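PDB 6AU1: putative hemin storage protein from Bordetella bronchiseptica, which cleaves deacetylated poly-beta-1,6-N-acetylglucosamine, a biofilm polysaccharide, through the glycoside hydrolase domain that makes up this chain. Local coordinates for residues 190-195 against 199-204. Sequence-based numbering, arbitrary orientation.
Sequences AIRADP and QQWSKG
Ile191 lays both of its branches against the indole of Trp201. Its CD1 methyl sits over one face of the five-membered ring, 4.0 Å from the centroid and 7° off the ring normal, a CH-pi contact centred on that ring, toward one end of the indole. The other methyl, CG2, reaches the root of the side chain, 3.5 Å from Trp201 CB, and also meets CE3 of the six-membered ring. With CG2 anti to its own backbone N and CG1 beside that N, the two arms of Ile191 spread along the indole, while the CB bond of Trp201 points at 190-195. Farther along the indole, the aliphatic part of Arg192 joins in, its CD lying 3.9 Å from Trp201 CZ3. The Arg192 chain bends at chi2 and chi3; its guanidinium, though nearly parallel to the ring plane, does not stack on the indole and is instead directed to Asp167, whose carbonyl O holds NH1. Tyr179 packs edge-to-face on Trp201, and Lys205 adds a cation-pi contact, so the buried indole gathers neighbours from several parts of the chain.

At the start of the long helix, Pro195 O accepts a hydrogen bond from Gln199 N, 3.1 Å away with an N-H...O angle of 157°. This is the i to i+4 bond of the first turn of helix 195-223. Asp194 is the N-cap of that helix, its OD1 accepting a hydrogen bond from Lys196 N. The chain thus bends sharply at Asp194, where the short helix 188-193 ends and the long one begins: two consecutive helices joined at an N-cap residue, with an Ile-Trp apolar core, on the periphery of the TIM-barrel glycoside hydrolase domain.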
ATOM      1  N   ALA A 190      16.226  13.523  22.951  1.00 19.51           N
ATOM      2  CA  ALA A 190      15.745  14.814  23.437  1.00 22.71           C
ATOM      3  C   ALA A 190      14.318  15.100  22.956  1.00 22.19           C
ATOM      4  O   ALA A 190      13.488  15.634  23.699  1.00 22.03           O
ATOM      5  CB  ALA A 190      16.692  15.928  23.001  1.00 23.96           C
ATOM      6  N   ILE A 191      14.037  14.749  21.708  1.00 18.73           N
ATOM      7  CA  ILE A 191      12.697  14.906  21.170  1.00 18.55           C
ATOM      8  C   ILE A 191      11.697  14.053  21.953  1.00 20.24           C
ATOM      9  O   ILE A 191      10.658  14.543  22.386  1.00 19.99           O
ATOM     10  CB  ILE A 191      12.653  14.521  19.679  1.00 17.80           C
ATOM     11  CG1 ILE A 191      13.443  15.540  18.851  1.00 18.96           C
ATOM     12  CG2 ILE A 191      11.221  14.415  19.211  1.00 17.86           C
ATOM     13  CD1 ILE A 191      13.643  15.123  17.393  1.00 19.17           C
ATOM     14  N   ARG A 192      12.023  12.776  22.141  1.00 17.98           N
ATOM     15  CA  ARG A 192      11.093  11.841  22.776  1.00 17.75           C
ATOM     16  C   ARG A 192      10.810  12.185  24.238  1.00 23.13           C
ATOM     17  O   ARG A 192       9.737  11.875  24.747  1.00 23.04           O
ATOM     18  CB  ARG A 192      11.626  10.408  22.693  1.00 18.10           C
ATOM     19  CG  ARG A 192      11.578   9.792  21.280  1.00 19.93           C
ATOM     20  CD  ARG A 192      10.164   9.359  20.893  1.00 31.71           C
ATOM     21  NE  ARG A 192       9.549   8.509  21.911  1.00 30.04           N
ATOM     22  CZ  ARG A 192       9.841   7.224  22.102  1.00 31.45           C
ATOM     23  NH1 ARG A 192      10.746   6.615  21.342  1.00 26.32           N
ATOM     24  NH2 ARG A 192       9.226   6.546  23.061  1.00 34.07           N
ATOM     25  N   ALA A 193      11.768  12.828  24.899  1.00 21.27           N
ATOM     26  CA  ALA A 193      11.640  13.152  26.321  1.00 21.84           C
ATOM     27  C   ALA A 193      10.630  14.270  26.595  1.00 25.40           C
ATOM     28  O   ALA A 193      10.112  14.395  27.708  1.00 23.18           O
ATOM     29  CB  ALA A 193      13.004  13.535  26.893  1.00 22.61           C
ATOM     30  N   ASP A 194      10.370  15.092  25.585  1.00 22.40           N
ATOM     31  CA  ASP A 194       9.484  16.246  25.725  1.00 22.71           C
ATOM     32  C   ASP A 194       8.198  16.007  24.930  1.00 23.11           C
ATOM     33  O   ASP A 194       8.220  15.982  23.701  1.00 22.10           O
ATOM     34  CB  ASP A 194      10.210  17.514  25.252  1.00 26.13           C
ATOM     35  CG  ASP A 194       9.384  18.784  25.409  1.00 27.99           C
ATOM     36  OD1 ASP A 194       8.154  18.778  25.177  1.00 30.16           O
ATOM     37  OD2 ASP A 194       9.988  19.819  25.745  1.00 27.06           O
ATOM     38  N   PRO A 195       7.069  15.834  25.634  1.00 25.49           N
ATOM     39  CA  PRO A 195       5.803  15.466  24.987  1.00 25.44           C
ATOM     40  C   PRO A 195       5.403  16.427  23.873  1.00 27.50           C
ATOM     41  O   PRO A 195       4.819  15.988  22.883  1.00 26.43           O
ATOM     42  CB  PRO A 195       4.790  15.524  26.137  1.00 28.10           C
ATOM     43  CG  PRO A 195       5.596  15.383  27.370  1.00 35.57           C
ATOM     44  CD  PRO A 195       6.916  16.018  27.085  1.00 27.66           C
ATOM     45  N   GLN A 199       5.237  15.144  19.939  1.00 20.17           N
ATOM     46  CA  GLN A 199       4.031  15.324  19.130  1.00 21.24           C
ATOM     47  C   GLN A 199       4.339  16.029  17.809  1.00 23.58           C
ATOM     48  O   GLN A 199       3.857  15.624  16.748  1.00 23.31           O
ATOM     49  CB  GLN A 199       2.978  16.114  19.922  1.00 23.78           C
ATOM     50  CG  GLN A 199       1.918  16.798  19.072  1.00 50.67           C
ATOM     51  CD  GLN A 199       0.933  15.821  18.464  1.00 66.63           C
ATOM     52  OE1 GLN A 199       0.858  14.662  18.873  1.00 73.85           O
ATOM     53  NE2 GLN A 199       0.168  16.286  17.478  1.00 72.33           N
ATOM     54  N   GLN A 200       5.143  17.084  17.873  1.00 21.50           N
ATOM     55  CA  GLN A 200       5.504  17.840  16.674  1.00 20.97           C
ATOM     56  C   GLN A 200       6.307  16.981  15.718  1.00 21.75           C
ATOM     57  O   GLN A 200       6.134  17.047  14.494  1.00 20.34           O
ATOM     58  CB  GLN A 200       6.302  19.090  17.052  1.00 21.99           C
ATOM     59  CG  GLN A 200       5.471  20.144  17.758  1.00 27.60           C
ATOM     60  CD  GLN A 200       6.327  21.251  18.332  1.00 39.43           C
ATOM     61  OE1 GLN A 200       7.557  21.189  18.278  1.00 41.31           O
ATOM     62  NE2 GLN A 200       5.684  22.274  18.880  1.00 43.76           N
ATOM     63  N   TRP A 201       7.190  16.171  16.289  1.00 17.67           N
ATOM     64  CA  TRP A 201       8.035  15.278  15.510  1.00 17.46           C
ATOM     65  C   TRP A 201       7.203  14.209  14.803  1.00 17.32           C
ATOM     66  O   TRP A 201       7.401  13.946  13.604  1.00 17.14           O
ATOM     67  CB  TRP A 201       9.086  14.639  16.421  1.00 15.42           C
ATOM     68  CG  TRP A 201      10.115  13.795  15.706  1.00 14.29           C
ATOM     69  CD1 TRP A 201      10.864  14.153  14.624  1.00 16.72           C
ATOM     70  CD2 TRP A 201      10.535  12.473  16.069  1.00 15.44           C
ATOM     71  NE1 TRP A 201      11.708  13.121  14.273  1.00 16.20           N
ATOM     72  CE2 TRP A 201      11.528  12.082  15.148  1.00 16.87           C
ATOM     73  CE3 TRP A 201      10.170  11.585  17.088  1.00 16.00           C
ATOM     74  CZ2 TRP A 201      12.156  10.835  15.206  1.00 17.69           C
ATOM     75  CZ3 TRP A 201      10.786  10.338  17.141  1.00 17.18           C
ATOM     76  CH2 TRP A 201      11.773   9.979  16.211  1.00 19.09           C
ATOM     77  N   SER A 202       6.271  13.600  15.537  1.00 15.59           N
ATOM     78  CA  SER A 202       5.363  12.614  14.952  1.00 17.11           C
ATOM     79  C   SER A 202       4.600  13.201  13.763  1.00 20.23           C
ATOM     80  O   SER A 202       4.587  12.612  12.680  1.00 17.32           O
ATOM     81  CB  SER A 202       4.376  12.089  15.996  1.00 17.97           C
ATOM     82  OG  SER A 202       3.406  11.242  15.395  1.00 19.84           O
ATOM     83  N   LYS A 203       3.985  14.364  13.959  1.00 17.88           N
ATOM     84  CA  LYS A 203       3.213  15.005  12.891  1.00 19.68           C
ATOM     85  C   LYS A 203       4.106  15.399  11.719  1.00 23.63           C
ATOM     86  O   LYS A 203       3.704  15.289  10.558  1.00 22.16           O
ATOM     87  CB  LYS A 203       2.471  16.228  13.425  1.00 22.48           C
ATOM     88  CG  LYS A 203       1.257  15.869  14.266  1.00 35.16           C
ATOM     89  CD  LYS A 203       0.235  15.107  13.424  1.00 46.33           C
ATOM     90  CE  LYS A 203      -1.047  14.837  14.197  1.00 52.97           C
ATOM     91  NZ  LYS A 203      -2.080  14.184  13.339  1.00 55.94           N
ATOM     92  N   GLY A 204       5.323  15.845  12.026  1.00 18.62           N
ATOM     93  CA  GLY A 204       6.281  16.216  11.001  1.00 17.76           C
ATOM     94  C   GLY A 204       6.657  15.045  10.105  1.00 20.23           C
ATOM     95  O   GLY A 204       6.739  15.185   8.875  1.00 17.16           O
TER